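Local coordinates for carbonic anhydrase (Neosartorya fumigata, PDB 7COI), which probably catalyses the reversible hydration of carbon dioxide to hydrogencarbonate and a proton, as a zinc-dependent beta-class carbonic anhydrase, at residues L115-S120 with A156-A161; I143-H148 with E225-E230; G174-G179 with G254-V259; G179-A184 with I198-L203. All blocks are in the same frame, centred on the assembly; numbering follows the deposited sequence.

Interaction 1: residues L115-S120 with A156-A161; sequences LWIGCS and AVIEFA. With ZN (zinc ion), chain F.
Leu-115 and Ile-117, alternate residues of a central strand, direct their side chains onto Val-157, Ile-158 and Ala-161 of a helix, an example of how an alpha/beta fold buries one face of its sheet. The contact is wholly apolar, and no hydrogen bond crosses it. Leu-115 does most of the work, because its two methyl branches part over the helix. CD1 meets Val-157 CG1 at 3.6 Å, while CD2 lies 3.8 Å from Ala-161 CB and also touches Ile-158 CG1. With CG swung anti to the backbone N (chi1 165°), the fork opens between residues one turn apart, and the small Ala-161 lets the strand come close: its CA is 6.4 Å from the CA of Leu-115. Ile-117 reaches the helix through its tip alone, CD1 lying 4.1 Å from Ile-158 CD1, and the two isoleucines cross at about a right angle. The strand and helix segments run nearly antiparallel, at 165°, with axes 9.9 Å apart.

Metal coordination occupies the far end of the same strand. Cys-119 SG binds the zinc ion at 2.3 Å, well away from the helix, alongside His-175 and Cys-178.

In the fold, helix 152-164 is the crossover of a beta-alpha-beta unit: it leads from strand 137-142 to strand 169-175 and passes over strand 114-119, which lies between them. Phe-138 of the first strand packs against both Leu-115 and Ala-161, whereas Trp-116 points from the other face of the sheet onto helix 126-129.

Interaction 2: residues I143-H148 with E225-E230; sequences IANVIH and ELNVKE
The carboxamides of Asn-145 and Asn-227 meet with their planes 41° apart, nitrogen beside nitrogen, where the loop after strand 137-142 in the alpha/beta fold of this beta-class carbonic anhydrase faces helix 216-236. ND2 of Asn-145 and ND2 of Asn-227 are 3.4 Å apart, and as two donors they cannot bond to each other. A single water resolves the conflict by accepting from both, at 2.9 Å from Asn-145 ND2 and 3.0 Å from Asn-227 ND2. Beside this pair, a methyl of Val-228 (CG2) abuts Asn-145 ND2, and CG2 of Val-146 approaches Asn-227 ND2.

Directly across the interface, Asn-227 ND2 donates a weak hydrogen bond to Ala-144 O at 2.8 Å, with an angle at the hydrogen of only 122°. The extended first torsion of Asn-227 (chi1 -177°) carries its amide from the helix towards the loop. Further waters spread the grip along the loop, so that three in all bridge polar atoms within a buried interface. One donates to both Asn-145 O and Asn-227 O. Close by, Ala-144 packs on zinc ligand Cys-178 and Asn-145 on Cys-119, placing the contact next to the metal site. The last bridging water accepts from Ile-147 N at 2.8 Å and donates to Asn-227 OD1 at 3.1 Å.

Interaction 3: residues G174-G179 with G254-V259; sequences GHTKCG and GLIYDV. With ZN (zinc ion), chain F; ACT (acetate ion), chain E.
Gly-174 and Thr-176 are joined to Leu-255 and Tyr-257 by the backbone ladder of two parallel strands, extended by one side-chain bond. Tyr-257 N donates to Gly-174 O at 2.9 Å, and Thr-176 N to Tyr-257 O at 3.0 Å; Gly-174 N completes the series on Leu-255 O. Beyond the last rung, Thr-176 OG1 takes the N-H of Val-259 at 3.2 Å and 159°. A water links that hydroxyl to Asp-258 OD1, which also accepts from Gly-260 N.

Where the first strand ends, the metal site begins. His-175 NE2 binds the zinc ion at 2.1 Å and Cys-178 SG at 2.3 Å, with Cys-119 as third protein ligand. Acetate, probably from the crystallisation liquor, supplies OXT as fourth ligand, in the plane of the imidazole at its edge, and this oxygen also accepts from Gly-179 N. A weak bond from His-175 ND1 to Thr-176 O probably helps to fix the rotation of the ring.

Van der Waals contacts fill in around these bonds. Val-259 CG1 lies 3.6 Å from His-175 ND1, and CG2 of the same valine meets Lys-177 CG. On the other face of the sheet from His-175, Ile-256 CD1 sits 3.8 Å from Gly-174 C.

Strand 251-257 lies between strands 169-175 and 264-266; helix 216-236 covers Ile-256, while Trp-91 of a second subunit packs on Tyr-257.

Interaction 4: residues G179-A184 with I198-L203; sequences GGVAAA and IPLRQL. With ACT (acetate ion), chain E.
The segments 179-184 and 198-203, parts of helices 179-185 and 193-206, cross at -57° with their axes 9.1 Å apart, and come closest at Ala-184 and Arg-201, whose CA atoms are 5.5 Å from each other. Small residues on the first helix probably allow this approach. Ala-184 CB presses on Leu-200 CB at 3.4 Å, tighter than usual for two carbons. Leu-200 then reaches along the first helix: Leu-200 CD1 rests 3.8 Å from Gly-180 O, while Leu-200 CD2 meets Val-181 CG2 at 4.2 Å, the two side chains crossing at about a right angle.

Arg-201 contributes in another way. Its chain is extended from CG to NE and lies past the end of the first helix, bringing the guanidinium over the last carbonyls. Ala-184 O sits 3.3 Å above the guanidinium plane, offset toward its rim, and Ala-183 O approaches Arg-201 NH2 at 3.2 Å. Neither angle suits a hydrogen bond, so the attraction is probably electrostatic, between a cation and the carbonyls at a helix C-terminus. The true bonds of Arg-201 NH1 go to Gly-186 O and to Ser-282 O of a third subunit, while Ala-184 O accepts from Arg-204 NH1.

At its opposite end the first helix gives its leading N-H, that of Gly-179, to the zinc-bound acetate. Helix 179-185 thus starts at the metal site, while helix 193-206, lying across it, carries contacts with the third subunit. Helix 216-236 packs against both, with Leu-223 on Val-181 and Asn-227 on Leu-200.

All four contacts are mainly buried, yet their chemistry changes with position. Interaction 1 is dry hydrocarbon between sheet and crossover helix; interaction 3 is a backbone ladder within the same sheet and has the more exposed rim, at Lys-177. They share the zinc ion, since strands 114-119 and 169-175 are neighbours: each supplies one ligand at its end, and the loop after the second supplies Cys-178. Interaction 2, polar and watered, touches both: Asn-145 packs on Gly-118 and Gly-174. It also meets interaction 4 through Asn-227 and Leu-200, connecting the sheet to the outer helices. Interaction 4 lies farthest from the chain centre and continues from interaction 3 through their common Gly-179.

Interaction 1: residues L115-S120 with A156-A161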
loop_
_atom_site.group_PDB
_atom_site.type_symbol
_atom_site.label_atom_id
_atom_site.label_comp_id
_atom_site.label_asym_id
_atom_site.label_seq_id
_atom_site.Cartn_x
_atom_site.Cartn_y
_atom_site.Cartn_z
ATOM N N LEU A 115 -3.140 5.102 -22.410
ATOM C CA LEU A 115 -3.104 5.235 -20.935
ATOM C C LEU A 115 -2.197 6.410 -20.623
ATOM O O LEU A 115 -1.019 6.395 -21.033
ATOM C CB LEU A 115 -2.607 3.944 -20.254
ATOM C CG LEU A 115 -2.188 4.112 -18.774
ATOM C CD1 LEU A 115 -3.375 4.569 -17.926
ATOM C CD2 LEU A 115 -1.627 2.820 -18.219
ATOM N N TRP A 116 -2.713 7.385 -19.876
ATOM C CA TRP A 116 -1.955 8.559 -19.406
ATOM C C TRP A 116 -1.724 8.410 -17.908
ATOM O O TRP A 116 -2.695 8.217 -17.185
ATOM C CB TRP A 116 -2.768 9.809 -19.689
ATOM C CG TRP A 116 -2.202 11.100 -19.209
ATOM C CD1 TRP A 116 -2.325 11.648 -17.961
ATOM C CD2 TRP A 116 -1.471 12.046 -19.989
ATOM N NE1 TRP A 116 -1.749 12.883 -17.930
ATOM C CE2 TRP A 116 -1.220 13.163 -19.167
ATOM C CE3 TRP A 116 -1.056 12.082 -21.325
ATOM C CZ2 TRP A 116 -0.559 14.284 -19.617
ATOM C CZ3 TRP A 116 -0.379 13.195 -21.762
ATOM C CH2 TRP A 116 -0.145 14.280 -20.924
ATOM N N ILE A 117 -0.471 8.466 -17.487
ATOM C CA ILE A 117 -0.089 8.564 -16.059
ATOM C C ILE A 117 0.551 9.937 -15.903
ATOM O O ILE A 117 1.625 10.194 -16.503
ATOM C CB ILE A 117 0.822 7.417 -15.604
ATOM C CG1 ILE A 117 0.179 6.052 -15.852
ATOM C CG2 ILE A 117 1.178 7.646 -14.141
ATOM C CD1 ILE A 117 1.091 4.862 -15.732
ATOM N N GLY A 118 -0.134 10.827 -15.204
ATOM C CA GLY A 118 0.387 12.172 -14.967
ATOM C C GLY A 118 0.167 12.662 -13.547
ATOM O O GLY A 118 -0.261 11.899 -12.655
ATOM N N CYS A 119 0.497 13.923 -13.341
ATOM C CA CYS A 119 0.400 14.553 -12.021
ATOM C C CYS A 119 -1.047 15.013 -11.793
ATOM O O CYS A 119 -1.718 15.428 -12.761
ATOM C CB CYS A 119 1.404 15.692 -11.850
ATOM S SG CYS A 119 1.400 16.240 -10.176
ATOM N N SER A 120 -1.487 14.984 -10.529
ATOM C CA SER A 120 -2.778 15.575 -10.092
ATOM C C SER A 120 -2.839 17.097 -10.286
ATOM O O SER A 120 -3.951 17.646 -10.261
ATOM C CB SER A 120 -2.985 15.251 -8.647
ATOM O OG SER A 120 -3.046 13.862 -8.458
ATOM N N ALA A 156 -3.198 -1.448 -10.552
ATOM C CA ALA A 156 -4.539 -1.834 -11.038
ATOM C C ALA A 156 -4.891 -1.067 -12.320
ATOM O O ALA A 156 -5.445 -1.684 -13.265
ATOM C CB ALA A 156 -5.536 -1.649 -9.933
ATOM N N VAL A 157 -4.557 0.219 -12.399
ATOM C CA VAL A 157 -4.805 1.013 -13.623
ATOM C C VAL A 157 -4.041 0.368 -14.790
ATOM O O VAL A 157 -4.627 0.226 -15.893
ATOM C CB VAL A 157 -4.407 2.477 -13.422
ATOM C CG1 VAL A 157 -4.273 3.193 -14.767
ATOM C CG2 VAL A 157 -5.385 3.175 -12.479
ATOM N N ILE A 158 -2.764 0.056 -14.576
ATOM C CA ILE A 158 -1.891 -0.459 -15.673
ATOM C C ILE A 158 -2.433 -1.822 -16.119
ATOM O O ILE A 158 -2.548 -2.029 -17.339
ATOM C CB ILE A 158 -0.433 -0.509 -15.208
ATOM C CG1 ILE A 158 0.086 0.918 -15.035
ATOM C CG2 ILE A 158 0.403 -1.377 -16.148
ATOM C CD1 ILE A 158 1.319 1.075 -14.220
ATOM N N GLU A 159 -2.816 -2.682 -15.184
ATOM C CA GLU A 159 -3.382 -4.014 -15.500
ATOM C C GLU A 159 -4.641 -3.831 -16.351
ATOM O O GLU A 159 -4.768 -4.515 -17.411
ATOM C CB GLU A 159 -3.649 -4.783 -14.219
ATOM C CG GLU A 159 -4.343 -6.120 -14.415
ATOM C CD GLU A 159 -3.531 -7.226 -15.093
ATOM O OE1 GLU A 159 -2.304 -7.151 -15.119
ATOM O OE2 GLU A 159 -4.155 -8.155 -15.567
ATOM N N PHE A 160 -5.549 -2.947 -15.926
ATOM C CA PHE A 160 -6.842 -2.759 -16.625
ATOM C C PHE A 160 -6.587 -2.191 -18.030
ATOM O O PHE A 160 -7.117 -2.743 -19.013
ATOM C CB PHE A 160 -7.776 -1.878 -15.817
ATOM C CG PHE A 160 -9.201 -1.954 -16.288
ATOM C CD1 PHE A 160 -9.640 -1.191 -17.352
ATOM C CD2 PHE A 160 -10.110 -2.749 -15.616
ATOM C CE1 PHE A 160 -10.950 -1.272 -17.789
ATOM C CE2 PHE A 160 -11.432 -2.829 -16.050
ATOM C CZ PHE A 160 -11.846 -2.081 -17.124
ATOM N N ALA A 161 -5.760 -1.150 -18.142
ATOM C CA ALA A 161 -5.511 -0.478 -19.430
ATOM C C ALA A 161 -4.832 -1.470 -20.398
ATOM O O ALA A 161 -5.197 -1.508 -21.590
ATOM C CB ALA A 161 -4.667 0.736 -19.242
HETATM ZN ZN ZN F . 3.081 17.870 -10.169
#

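Interaction 2: residues I143-H148 with E225-E230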
loop_
_atom_site.group_PDB
_atom_site.type_symbol
_atom_site.label_atom_id
_atom_site.label_comp_id
_atom_site.label_asym_id
_atom_site.label_seq_id
_atom_site.Cartn_x
_atom_site.Cartn_y
_atom_site.Cartn_z
ATOM N N ILE A 143 0.224 12.265 -7.065
ATOM C CA ILE A 143 1.233 13.308 -6.716
ATOM C C ILE A 143 2.556 13.028 -7.456
ATOM O O ILE A 143 3.215 11.991 -7.192
ATOM C CB ILE A 143 1.448 13.439 -5.212
ATOM C CG1 ILE A 143 0.162 13.867 -4.500
ATOM C CG2 ILE A 143 2.586 14.426 -4.956
ATOM C CD1 ILE A 143 -0.447 15.175 -4.976
ATOM N N ALA A 144 2.919 13.929 -8.368
ATOM C CA ALA A 144 4.197 13.923 -9.117
ATOM C C ALA A 144 4.332 12.687 -10.001
ATOM O O ALA A 144 5.478 12.313 -10.334
ATOM C CB ALA A 144 5.355 13.987 -8.150
ATOM N N ASN A 145 3.219 12.118 -10.479
ATOM C CA ASN A 145 3.259 11.053 -11.520
ATOM C C ASN A 145 4.304 10.005 -11.092
ATOM O O ASN A 145 5.044 9.512 -11.951
ATOM C CB ASN A 145 3.485 11.644 -12.933
ATOM C CG ASN A 145 4.643 12.625 -13.091
ATOM O OD1 ASN A 145 4.482 13.811 -12.854
ATOM N ND2 ASN A 145 5.801 12.133 -13.531
ATOM N N VAL A 146 4.290 9.581 -9.824
ATOM C CA VAL A 146 5.285 8.624 -9.265
ATOM C C VAL A 146 4.762 7.207 -9.468
ATOM O O VAL A 146 3.589 6.935 -9.178
ATOM C CB VAL A 146 5.580 8.909 -7.782
ATOM C CG1 VAL A 146 6.476 7.849 -7.154
ATOM C CG2 VAL A 146 6.204 10.270 -7.622
ATOM N N ILE A 147 5.618 6.329 -9.981
ATOM C CA ILE A 147 5.323 4.878 -10.079
ATOM C C ILE A 147 6.088 4.156 -8.988
ATOM O O ILE A 147 7.292 3.884 -9.170
ATOM C CB ILE A 147 5.633 4.304 -11.473
ATOM C CG1 ILE A 147 5.038 5.178 -12.580
ATOM C CG2 ILE A 147 5.179 2.860 -11.562
ATOM C CD1 ILE A 147 4.502 4.425 -13.756
ATOM N N HIS A 148 5.415 3.844 -7.880
ATOM C CA HIS A 148 5.930 2.899 -6.870
ATOM C C HIS A 148 5.685 1.522 -7.448
ATOM O O HIS A 148 4.549 1.218 -7.781
ATOM C CB HIS A 148 5.196 3.037 -5.536
ATOM C CG HIS A 148 5.448 4.325 -4.837
ATOM N ND1 HIS A 148 6.363 4.431 -3.823
ATOM C CD2 HIS A 148 4.848 5.534 -4.951
ATOM C CE1 HIS A 148 6.332 5.676 -3.370
ATOM N NE2 HIS A 148 5.426 6.358 -4.030
ATOM N N GLU A 225 12.257 15.169 -14.982
ATOM C CA GLU A 225 12.667 14.308 -16.130
ATOM C C GLU A 225 13.185 12.964 -15.622
ATOM O O GLU A 225 12.829 11.946 -16.219
ATOM C CB GLU A 225 13.773 14.967 -16.959
ATOM C CG GLU A 225 13.321 16.260 -17.590
ATOM C CD GLU A 225 14.408 17.045 -18.303
ATOM O OE1 GLU A 225 15.588 16.847 -17.970
ATOM O OE2 GLU A 225 14.059 17.880 -19.152
ATOM N N LEU A 226 14.056 12.975 -14.610
ATOM C CA LEU A 226 14.629 11.730 -14.044
ATOM C C LEU A 226 13.483 10.869 -13.493
ATOM O O LEU A 226 13.511 9.652 -13.683
ATOM C CB LEU A 226 15.651 12.073 -12.962
ATOM C CG LEU A 226 16.974 12.661 -13.467
ATOM C CD1 LEU A 226 17.728 13.169 -12.276
ATOM C CD2 LEU A 226 17.765 11.631 -14.259
ATOM N N ASN A 227 12.462 11.504 -12.927
ATOM C CA ASN A 227 11.275 10.795 -12.364
ATOM C C ASN A 227 10.476 10.139 -13.485
ATOM O O ASN A 227 10.016 8.970 -13.318
ATOM C CB ASN A 227 10.449 11.755 -11.518
ATOM C CG ASN A 227 9.271 11.067 -10.878
ATOM O OD1 ASN A 227 9.447 10.002 -10.288
ATOM N ND2 ASN A 227 8.082 11.653 -11.044
ATOM N N VAL A 228 10.274 10.834 -14.614
ATOM C CA VAL A 228 9.538 10.245 -15.763
ATOM C C VAL A 228 10.349 9.046 -16.253
ATOM O O VAL A 228 9.774 7.997 -16.499
ATOM C CB VAL A 228 9.293 11.280 -16.883
ATOM C CG1 VAL A 228 8.797 10.604 -18.148
ATOM C CG2 VAL A 228 8.321 12.381 -16.427
ATOM N N LYS A 229 11.657 9.187 -16.389
ATOM C CA LYS A 229 12.478 8.073 -16.953
ATOM C C LYS A 229 12.453 6.866 -16.011
ATOM O O LYS A 229 12.348 5.737 -16.478
ATOM C CB LYS A 229 13.885 8.594 -17.226
ATOM C CG LYS A 229 13.978 9.494 -18.443
ATOM C CD LYS A 229 15.293 10.262 -18.496
ATOM C CE LYS A 229 15.387 11.216 -19.669
ATOM N NZ LYS A 229 16.558 12.117 -19.556
ATOM N N GLU A 230 12.560 7.088 -14.710
ATOM C CA GLU A 230 12.517 6.029 -13.681
ATOM C C GLU A 230 11.128 5.387 -13.698
ATOM O O GLU A 230 11.039 4.135 -13.560
ATOM C CB GLU A 230 12.882 6.590 -12.302
ATOM C CG GLU A 230 13.187 5.492 -11.289
ATOM C CD GLU A 230 14.398 4.623 -11.636
ATOM O OE1 GLU A 230 15.259 5.111 -12.421
ATOM O OE2 GLU A 230 14.469 3.470 -11.123
HETATM O O HOH W 1 8.134 13.867 -13.031
HETATM O O HOH W 2 7.188 8.694 -13.131
HETATM O O HOH W 3 8.168 7.255 -10.673
#

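Interaction 3: residues G174-G179 with G254-V259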
loop_
_atom_site.group_PDB
_atom_site.type_symbol
_atom_site.label_atom_id
_atom_site.label_comp_id
_atom_site.label_asym_id
_atom_site.label_seq_id
_atom_site.Cartn_x
_atom_site.Cartn_y
_atom_site.Cartn_z
ATOM N N GLY A 174 5.387 14.014 -16.829
ATOM C CA GLY A 174 5.784 14.948 -15.762
ATOM C C GLY A 174 5.548 16.378 -16.198
ATOM O O GLY A 174 5.072 16.607 -17.327
ATOM N N HIS A 175 5.812 17.353 -15.333
ATOM C CA HIS A 175 5.509 18.749 -15.733
ATOM C C HIS A 175 6.469 19.679 -15.005
ATOM O O HIS A 175 7.081 19.298 -13.985
ATOM C CB HIS A 175 4.020 19.101 -15.585
ATOM C CG HIS A 175 3.658 19.149 -14.150
ATOM N ND1 HIS A 175 3.515 20.359 -13.480
ATOM C CD2 HIS A 175 3.494 18.160 -13.244
ATOM C CE1 HIS A 175 3.257 20.138 -12.221
ATOM N NE2 HIS A 175 3.215 18.813 -12.085
ATOM N N THR A 176 6.636 20.862 -15.575
ATOM C CA THR A 176 7.424 21.949 -14.965
ATOM C C THR A 176 6.635 22.482 -13.769
ATOM O O THR A 176 5.365 22.435 -13.786
ATOM C CB THR A 176 7.769 23.015 -16.020
ATOM O OG1 THR A 176 6.560 23.651 -16.439
ATOM C CG2 THR A 176 8.487 22.423 -17.205
ATOM N N LYS A 177 7.343 23.024 -12.782
ATOM C CA LYS A 177 6.732 23.633 -11.566
ATOM C C LYS A 177 5.941 22.572 -10.776
ATOM O O LYS A 177 4.884 22.910 -10.246
ATOM C CB LYS A 177 5.830 24.796 -11.962
ATOM C CG LYS A 177 6.477 25.804 -12.913
ATOM C CD LYS A 177 7.564 26.589 -12.251
ATOM C CE LYS A 177 7.015 27.647 -11.309
ATOM N NZ LYS A 177 7.749 27.736 -10.016
ATOM N N CYS A 178 6.417 21.333 -10.746
ATOM C CA CYS A 178 5.757 20.218 -9.993
ATOM C C CYS A 178 6.054 20.375 -8.511
ATOM O O CYS A 178 7.215 20.213 -8.130
ATOM C CB CYS A 178 6.196 18.850 -10.501
ATOM S SG CYS A 178 5.310 17.512 -9.660
ATOM N N GLY A 179 5.017 20.623 -7.698
ATOM C CA GLY A 179 5.112 20.742 -6.227
ATOM C C GLY A 179 5.607 19.478 -5.549
ATOM O O GLY A 179 6.260 19.591 -4.521
ATOM N N GLY A 254 7.761 8.990 -22.501
ATOM C CA GLY A 254 7.971 9.987 -21.450
ATOM C C GLY A 254 7.789 11.366 -22.015
ATOM O O GLY A 254 8.404 11.666 -23.079
ATOM N N LEU A 255 6.971 12.190 -21.342
ATOM C CA LEU A 255 6.720 13.587 -21.741
ATOM C C LEU A 255 7.000 14.486 -20.558
ATOM O O LEU A 255 6.854 14.030 -19.394
ATOM C CB LEU A 255 5.276 13.807 -22.190
ATOM C CG LEU A 255 4.777 12.954 -23.344
ATOM C CD1 LEU A 255 3.328 13.281 -23.654
ATOM C CD2 LEU A 255 5.622 13.178 -24.597
ATOM N N ILE A 256 7.321 15.745 -20.863
ATOM C CA ILE A 256 7.239 16.874 -19.905
ATOM C C ILE A 256 6.261 17.903 -20.459
ATOM O O ILE A 256 6.383 18.316 -21.642
ATOM C CB ILE A 256 8.610 17.492 -19.604
ATOM C CG1 ILE A 256 9.548 16.500 -18.900
ATOM C CG2 ILE A 256 8.439 18.782 -18.840
ATOM C CD1 ILE A 256 9.163 16.076 -17.480
ATOM N N TYR A 257 5.314 18.314 -19.614
ATOM C CA TYR A 257 4.311 19.358 -19.902
ATOM C C TYR A 257 4.831 20.659 -19.331
ATOM O O TYR A 257 5.108 20.717 -18.141
ATOM C CB TYR A 257 2.953 19.011 -19.298
ATOM C CG TYR A 257 1.905 20.055 -19.557
ATOM C CD1 TYR A 257 1.524 20.346 -20.863
ATOM C CD2 TYR A 257 1.370 20.835 -18.526
ATOM C CE1 TYR A 257 0.573 21.313 -21.119
ATOM C CE2 TYR A 257 0.416 21.806 -18.782
ATOM C CZ TYR A 257 0.012 22.044 -20.086
ATOM O OH TYR A 257 -0.911 23.015 -20.373
ATOM N N ASP A 258 4.930 21.699 -20.168
ATOM C CA ASP A 258 5.359 23.047 -19.720
ATOM C C ASP A 258 4.086 23.801 -19.340
ATOM O O ASP A 258 3.287 24.163 -20.258
ATOM C CB ASP A 258 6.172 23.733 -20.832
ATOM C CG ASP A 258 6.759 25.069 -20.443
ATOM O OD1 ASP A 258 6.157 25.756 -19.610
ATOM O OD2 ASP A 258 7.832 25.392 -20.967
ATOM N N VAL A 259 3.865 24.030 -18.048
ATOM C CA VAL A 259 2.593 24.648 -17.572
ATOM C C VAL A 259 2.503 26.098 -18.058
ATOM O O VAL A 259 1.389 26.638 -18.045
ATOM C CB VAL A 259 2.447 24.554 -16.045
ATOM C CG1 VAL A 259 2.409 23.101 -15.602
ATOM C CG2 VAL A 259 3.545 25.315 -15.332
HETATM ZN ZN ZN F . 3.081 17.870 -10.169
HETATM C C ACT E . 1.482 19.122 -7.901
HETATM O O ACT E . 0.546 19.913 -7.850
HETATM O OXT ACT E . 2.482 19.329 -8.953
HETATM C CH3 ACT E . 1.651 17.935 -6.949
HETATM O O HOH W 4 7.178 26.139 -17.183
#

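Interaction 4: residues G179-A184 with I198-L203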
loop_
_atom_site.group_PDB
_atom_site.type_symbol
_atom_site.label_atom_id
_atom_site.label_comp_id
_atom_site.label_asym_id
_atom_site.label_seq_id
_atom_site.Cartn_x
_atom_site.Cartn_y
_atom_site.Cartn_z
ATOM N N GLY A 179 5.017 20.623 -7.698
ATOM C CA GLY A 179 5.112 20.742 -6.227
ATOM C C GLY A 179 5.607 19.478 -5.549
ATOM O O GLY A 179 6.260 19.591 -4.521
ATOM N N GLY A 180 5.326 18.290 -6.076
ATOM C CA GLY A 180 5.815 17.035 -5.490
ATOM C C GLY A 180 7.288 16.880 -5.735
ATOM O O GLY A 180 8.038 16.536 -4.822
ATOM N N VAL A 181 7.732 17.182 -6.948
ATOM C CA VAL A 181 9.188 17.159 -7.257
ATOM C C VAL A 181 9.883 18.195 -6.355
ATOM O O VAL A 181 10.925 17.866 -5.741
ATOM C CB VAL A 181 9.411 17.410 -8.752
ATOM C CG1 VAL A 181 10.889 17.621 -9.050
ATOM C CG2 VAL A 181 8.833 16.258 -9.575
ATOM N N ALA A 182 9.347 19.408 -6.255
ATOM C CA ALA A 182 9.962 20.470 -5.405
ATOM C C ALA A 182 10.022 20.014 -3.933
ATOM O O ALA A 182 11.052 20.225 -3.250
ATOM C CB ALA A 182 9.228 21.770 -5.569
ATOM N N ALA A 183 8.962 19.390 -3.419
ATOM C CA ALA A 183 8.924 18.886 -2.027
ATOM C C ALA A 183 10.096 17.921 -1.803
ATOM O O ALA A 183 10.758 17.988 -0.734
ATOM C CB ALA A 183 7.598 18.230 -1.757
ATOM N N ALA A 184 10.371 17.029 -2.769
ATOM C CA ALA A 184 11.441 16.024 -2.644
ATOM C C ALA A 184 12.824 16.698 -2.578
ATOM O O ALA A 184 13.747 16.094 -2.029
ATOM C CB ALA A 184 11.368 15.017 -3.763
ATOM N N ILE A 198 9.339 9.152 -1.459
ATOM C CA ILE A 198 10.654 8.467 -1.298
ATOM C C ILE A 198 11.308 8.234 -2.667
ATOM O O ILE A 198 12.531 8.434 -2.773
ATOM C CB ILE A 198 10.521 7.170 -0.484
ATOM C CG1 ILE A 198 10.360 7.463 0.997
ATOM C CG2 ILE A 198 11.726 6.274 -0.736
ATOM C CD1 ILE A 198 9.897 6.242 1.804
ATOM N N PRO A 199 10.613 7.740 -3.722
ATOM C CA PRO A 199 11.273 7.490 -5.007
ATOM C C PRO A 199 11.982 8.708 -5.606
ATOM O O PRO A 199 13.031 8.540 -6.232
ATOM C CB PRO A 199 10.129 7.021 -5.916
ATOM C CG PRO A 199 9.160 6.347 -4.948
ATOM C CD PRO A 199 9.213 7.256 -3.736
ATOM N N LEU A 200 11.407 9.891 -5.393
ATOM C CA LEU A 200 11.999 11.164 -5.837
ATOM C C LEU A 200 13.250 11.450 -5.002
ATOM O O LEU A 200 14.245 11.870 -5.600
ATOM C CB LEU A 200 10.961 12.264 -5.732
ATOM C CG LEU A 200 9.873 12.232 -6.797
ATOM C CD1 LEU A 200 8.728 13.140 -6.411
ATOM C CD2 LEU A 200 10.443 12.677 -8.129
ATOM N N ARG A 201 13.223 11.207 -3.689
ATOM C CA ARG A 201 14.438 11.398 -2.838
ATOM C C ARG A 201 15.503 10.362 -3.186
ATOM O O ARG A 201 16.696 10.695 -3.095
ATOM C CB ARG A 201 14.089 11.412 -1.361
ATOM C CG ARG A 201 13.258 12.594 -0.933
ATOM C CD ARG A 201 13.037 12.552 0.550
ATOM N NE ARG A 201 12.164 13.648 0.881
ATOM C CZ ARG A 201 12.578 14.870 1.138
ATOM N NH1 ARG A 201 13.881 15.120 1.181
ATOM N NH2 ARG A 201 11.690 15.813 1.396
ATOM N N GLN A 202 15.121 9.164 -3.642
ATOM C CA GLN A 202 16.120 8.158 -4.063
ATOM C C GLN A 202 16.859 8.697 -5.309
ATOM O O GLN A 202 18.115 8.554 -5.390
ATOM C CB GLN A 202 15.449 6.821 -4.354
ATOM C CG GLN A 202 14.852 6.179 -3.094
ATOM C CD GLN A 202 14.130 4.903 -3.435
ATOM O OE1 GLN A 202 13.399 4.825 -4.419
ATOM N NE2 GLN A 202 14.360 3.884 -2.634
ATOM N N LEU A 203 16.108 9.276 -6.253
ATOM C CA LEU A 203 16.694 9.892 -7.467
ATOM C C LEU A 203 17.552 11.089 -7.062
ATOM O O LEU A 203 18.661 11.235 -7.634
ATOM C CB LEU A 203 15.581 10.299 -8.439
ATOM C CG LEU A 203 14.898 9.150 -9.147
ATOM C CD1 LEU A 203 13.638 9.641 -9.848
ATOM C CD2 LEU A 203 15.860 8.483 -10.132
HETATM C C ACT E . 1.482 19.122 -7.901
HETATM O O ACT E . 0.546 19.913 -7.850
HETATM O OXT ACT E . 2.482 19.329 -8.953
HETATM C CH3 ACT E . 1.651 17.935 -6.949
#